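PDB 5B04: translation initiation factor eIF2B subunit epsilon from Schizosaccharomyces pombe, which forms part of the eIF2B complex, which catalyses the exchange of GDP for GTP on the gamma subunit of translation initiation factor eIF2. Local coordinates for residues S324-K338 and D341-T355. Numbering follows the deposited sequence.
Sequences SCIIKARTLIGAYTK and DASVVANTIIGRNCT
Successive coils of the left-handed parallel beta-helix of the hexapeptide-repeat (LbH) domain stack here, Ile326 and Ile327 over Val344 and Val345, Leu332 and Ile333 over Ile349 and Ile350. Between Ile327 and Leu332 the register slips by one residue, and Lys338 beside Thr355 keeps the new one. Before the slip, Lys328 N is hydrogen-bonded to Val345 O (2.8 Å). After it, Ile350 N is hydrogen-bonded to Leu332 O (2.7 Å). Inside the coils, Ile327 CG2 lies alongside Val345 CB, and Ile350 CG2 meets Thr337 CG2 at 3.9 Å. At the turn after strand 332-333, Thr337 turns OG1 away from its own carbonyl carbon (chi1 -59°), where it donates to Gly334 O at 2.8 Å, from above that carbonyl's plane, and accepts a weak hydrogen bond from Cys354 N. Exchanging Thr337 for a valine would probably leave Gly334 O and Cys354 N without this shared hydroxyl and make the turn less firmly tied. Arg352 lays CD against Ala335 CB (3.7 Å) and forms a salt bridge with Glu316, which also accepts a hydrogen bond from Ala335 N. Strand 313-315 adjoins 332-333, strand 361-363 continues the stack beyond 344-346, and helix 277-288 touches Arg330, Asn347 and Ile349 from outside.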
# COMPACT_ATOMS: atom_id res chain seq x y z
N SER I 324 -25.37 38.60 13.53
CA SER I 324 -25.23 38.78 14.98
C SER I 324 -26.38 38.13 15.75
O SER I 324 -26.39 38.12 16.98
CB SER I 324 -25.12 40.26 15.36
OG SER I 324 -26.37 40.92 15.21
N CYS I 325 -27.36 37.60 15.03
CA CYS I 325 -28.37 36.74 15.62
C CYS I 325 -27.80 35.35 15.79
O CYS I 325 -27.20 34.80 14.86
CB CYS I 325 -29.63 36.70 14.76
SG CYS I 325 -30.78 35.39 15.22
N ILE I 326 -27.97 34.77 16.98
CA ILE I 326 -27.49 33.42 17.22
C ILE I 326 -28.62 32.52 17.69
O ILE I 326 -29.34 32.82 18.64
CB ILE I 326 -26.31 33.41 18.24
CG1 ILE I 326 -26.74 33.96 19.61
CG2 ILE I 326 -25.14 34.22 17.71
CD1 ILE I 326 -25.64 33.91 20.65
N ILE I 327 -28.80 31.40 16.98
CA ILE I 327 -29.82 30.43 17.35
C ILE I 327 -29.15 29.12 17.77
O ILE I 327 -28.45 28.47 16.99
CB ILE I 327 -30.82 30.19 16.20
CG1 ILE I 327 -30.10 29.86 14.89
CG2 ILE I 327 -31.70 31.42 16.00
CD1 ILE I 327 -31.03 29.34 13.81
N LYS I 328 -29.36 28.74 19.03
CA LYS I 328 -28.67 27.60 19.60
C LYS I 328 -29.37 26.28 19.28
O LYS I 328 -30.22 26.22 18.40
CB LYS I 328 -28.52 27.78 21.11
CG LYS I 328 -27.79 29.07 21.49
CD LYS I 328 -27.38 29.10 22.95
CE LYS I 328 -26.56 30.35 23.26
NZ LYS I 328 -26.02 30.34 24.64
N ALA I 329 -29.00 25.23 20.01
CA ALA I 329 -29.42 23.87 19.67
C ALA I 329 -30.91 23.61 19.91
O ALA I 329 -31.56 24.31 20.69
CB ALA I 329 -28.59 22.87 20.45
N ARG I 330 -31.42 22.59 19.23
CA ARG I 330 -32.81 22.15 19.36
C ARG I 330 -33.81 23.27 19.09
O ARG I 330 -34.78 23.44 19.82
CB ARG I 330 -33.04 21.55 20.75
CG ARG I 330 -32.15 20.36 21.06
CD ARG I 330 -32.95 19.12 21.42
NE ARG I 330 -33.16 18.99 22.86
CZ ARG I 330 -33.63 17.90 23.45
NH1 ARG I 330 -33.94 16.83 22.73
NH2 ARG I 330 -33.78 17.87 24.77
N THR I 331 -33.57 24.02 18.02
CA THR I 331 -34.43 25.13 17.64
C THR I 331 -35.07 24.90 16.27
O THR I 331 -34.39 24.58 15.30
CB THR I 331 -33.65 26.46 17.63
OG1 THR I 331 -33.37 26.87 18.97
CG2 THR I 331 -34.46 27.56 16.94
N LEU I 332 -36.39 25.08 16.21
CA LEU I 332 -37.13 24.93 14.96
C LEU I 332 -37.73 26.27 14.54
O LEU I 332 -38.37 26.95 15.34
CB LEU I 332 -38.22 23.87 15.11
CG LEU I 332 -39.04 23.47 13.88
CD1 LEU I 332 -39.44 22.01 13.98
CD2 LEU I 332 -40.29 24.34 13.75
N ILE I 333 -37.52 26.65 13.28
CA ILE I 333 -38.03 27.92 12.77
C ILE I 333 -38.85 27.74 11.50
O ILE I 333 -38.35 27.22 10.50
CB ILE I 333 -36.88 28.92 12.48
CG1 ILE I 333 -36.01 29.10 13.72
CG2 ILE I 333 -37.44 30.25 12.02
CD1 ILE I 333 -34.83 30.02 13.50
N GLY I 334 -40.11 28.16 11.54
CA GLY I 334 -40.98 28.09 10.38
C GLY I 334 -40.62 29.13 9.34
O GLY I 334 -39.88 30.07 9.62
N ALA I 335 -41.13 28.95 8.13
CA ALA I 335 -40.81 29.84 7.02
C ALA I 335 -41.31 31.26 7.25
O ALA I 335 -42.21 31.48 8.06
CB ALA I 335 -41.38 29.29 5.72
N TYR I 336 -40.71 32.21 6.54
CA TYR I 336 -41.10 33.62 6.57
C TYR I 336 -40.96 34.25 7.96
O TYR I 336 -41.59 35.26 8.25
CB TYR I 336 -42.54 33.78 6.07
CG TYR I 336 -42.79 33.10 4.74
CD1 TYR I 336 -42.27 33.61 3.57
CD2 TYR I 336 -43.55 31.94 4.67
CE1 TYR I 336 -42.49 32.99 2.35
CE2 TYR I 336 -43.79 31.31 3.46
CZ TYR I 336 -43.25 31.84 2.31
OH TYR I 336 -43.48 31.21 1.10
N THR I 337 -40.13 33.64 8.80
CA THR I 337 -39.88 34.16 10.14
C THR I 337 -38.65 35.06 10.14
O THR I 337 -37.62 34.72 9.55
CB THR I 337 -39.70 33.03 11.16
OG1 THR I 337 -40.88 32.21 11.19
CG2 THR I 337 -39.45 33.60 12.55
N LYS I 338 -38.75 36.20 10.81
CA LYS I 338 -37.64 37.13 10.92
C LYS I 338 -37.14 37.20 12.36
O LYS I 338 -37.94 37.25 13.30
CB LYS I 338 -38.05 38.52 10.45
CG LYS I 338 -38.67 38.53 9.06
CD LYS I 338 -39.28 39.89 8.74
CE LYS I 338 -40.44 39.74 7.77
NZ LYS I 338 -40.44 38.42 7.08
N ASP I 341 -31.56 41.67 15.44
CA ASP I 341 -30.14 41.75 15.79
C ASP I 341 -29.89 41.36 17.24
O ASP I 341 -30.69 41.67 18.12
CB ASP I 341 -29.62 43.17 15.54
CG ASP I 341 -29.79 43.62 14.10
OD1 ASP I 341 -29.62 42.77 13.19
OD2 ASP I 341 -30.09 44.81 13.88
N ALA I 342 -28.77 40.67 17.47
CA ALA I 342 -28.33 40.29 18.81
C ALA I 342 -29.38 39.48 19.58
O ALA I 342 -29.42 39.51 20.81
CB ALA I 342 -27.94 41.52 19.61
N SER I 343 -30.23 38.76 18.85
CA SER I 343 -31.26 37.94 19.47
C SER I 343 -30.80 36.50 19.63
O SER I 343 -30.16 35.94 18.74
CB SER I 343 -32.55 38.00 18.65
OG SER I 343 -33.05 39.32 18.57
N VAL I 344 -31.12 35.91 20.78
CA VAL I 344 -30.70 34.54 21.07
C VAL I 344 -31.90 33.61 21.23
O VAL I 344 -32.67 33.73 22.18
CB VAL I 344 -29.85 34.48 22.35
CG1 VAL I 344 -29.35 33.06 22.59
CG2 VAL I 344 -28.68 35.45 22.26
N VAL I 345 -32.03 32.66 20.31
CA VAL I 345 -33.12 31.70 20.35
C VAL I 345 -32.57 30.30 20.61
O VAL I 345 -31.80 29.77 19.82
CB VAL I 345 -33.93 31.70 19.04
CG1 VAL I 345 -35.17 30.86 19.19
CG2 VAL I 345 -34.30 33.12 18.65
N ALA I 346 -32.98 29.69 21.73
CA ALA I 346 -32.43 28.40 22.13
C ALA I 346 -33.51 27.44 22.63
O ALA I 346 -34.27 27.78 23.53
CB ALA I 346 -31.37 28.60 23.19
N ASN I 347 -33.54 26.25 22.05
CA ASN I 347 -34.44 25.17 22.48
C ASN I 347 -35.92 25.53 22.32
O ASN I 347 -36.77 24.98 23.01
CB ASN I 347 -34.14 24.79 23.93
CG ASN I 347 -34.74 23.45 24.33
OD1 ASN I 347 -34.95 22.57 23.48
ND2 ASN I 347 -35.03 23.28 25.61
N THR I 348 -36.23 26.43 21.39
CA THR I 348 -37.62 26.81 21.16
C THR I 348 -38.12 26.38 19.79
O THR I 348 -37.34 26.14 18.87
CB THR I 348 -37.83 28.33 21.29
OG1 THR I 348 -37.54 28.96 20.03
CG2 THR I 348 -36.94 28.91 22.36
N ILE I 349 -39.44 26.29 19.66
CA ILE I 349 -40.08 25.99 18.39
C ILE I 349 -40.87 27.20 17.90
O ILE I 349 -41.66 27.77 18.65
CB ILE I 349 -41.01 24.77 18.50
CG1 ILE I 349 -40.20 23.51 18.83
CG2 ILE I 349 -41.78 24.56 17.20
CD1 ILE I 349 -41.05 22.29 19.12
N ILE I 350 -40.64 27.60 16.66
CA ILE I 350 -41.26 28.80 16.11
C ILE I 350 -42.07 28.49 14.85
O ILE I 350 -41.55 27.89 13.90
CB ILE I 350 -40.21 29.87 15.78
CG1 ILE I 350 -39.43 30.24 17.04
CG2 ILE I 350 -40.87 31.10 15.18
CD1 ILE I 350 -38.27 31.18 16.79
N GLY I 351 -43.33 28.90 14.85
CA GLY I 351 -44.21 28.64 13.72
C GLY I 351 -43.91 29.51 12.51
O GLY I 351 -42.94 30.27 12.49
N ARG I 352 -44.75 29.38 11.48
CA ARG I 352 -44.59 30.14 10.25
C ARG I 352 -44.84 31.63 10.46
O ARG I 352 -45.67 32.02 11.28
CB ARG I 352 -45.54 29.61 9.17
CG ARG I 352 -45.18 28.25 8.60
CD ARG I 352 -44.59 28.39 7.21
NE ARG I 352 -44.49 27.11 6.52
CZ ARG I 352 -45.42 26.63 5.69
NH1 ARG I 352 -46.51 27.33 5.45
NH2 ARG I 352 -45.24 25.46 5.10
N ASN I 353 -44.12 32.45 9.70
CA ASN I 353 -44.37 33.89 9.61
C ASN I 353 -44.37 34.62 10.95
O ASN I 353 -45.33 35.30 11.29
CB ASN I 353 -45.70 34.14 8.90
CG ASN I 353 -45.78 35.51 8.25
OD1 ASN I 353 -45.05 36.43 8.63
ND2 ASN I 353 -46.67 35.65 7.28
N CYS I 354 -43.28 34.48 11.71
CA CYS I 354 -43.16 35.17 12.98
C CYS I 354 -42.16 36.32 12.89
O CYS I 354 -41.35 36.38 11.97
CB CYS I 354 -42.75 34.20 14.09
SG CYS I 354 -44.00 32.97 14.49
N THR I 355 -42.22 37.23 13.86
CA THR I 355 -41.31 38.37 13.89
C THR I 355 -40.73 38.56 15.29
O THR I 355 -41.46 38.85 16.24
CB THR I 355 -42.00 39.67 13.44
OG1 THR I 355 -42.26 39.60 12.03
CG2 THR I 355 -41.11 40.87 13.72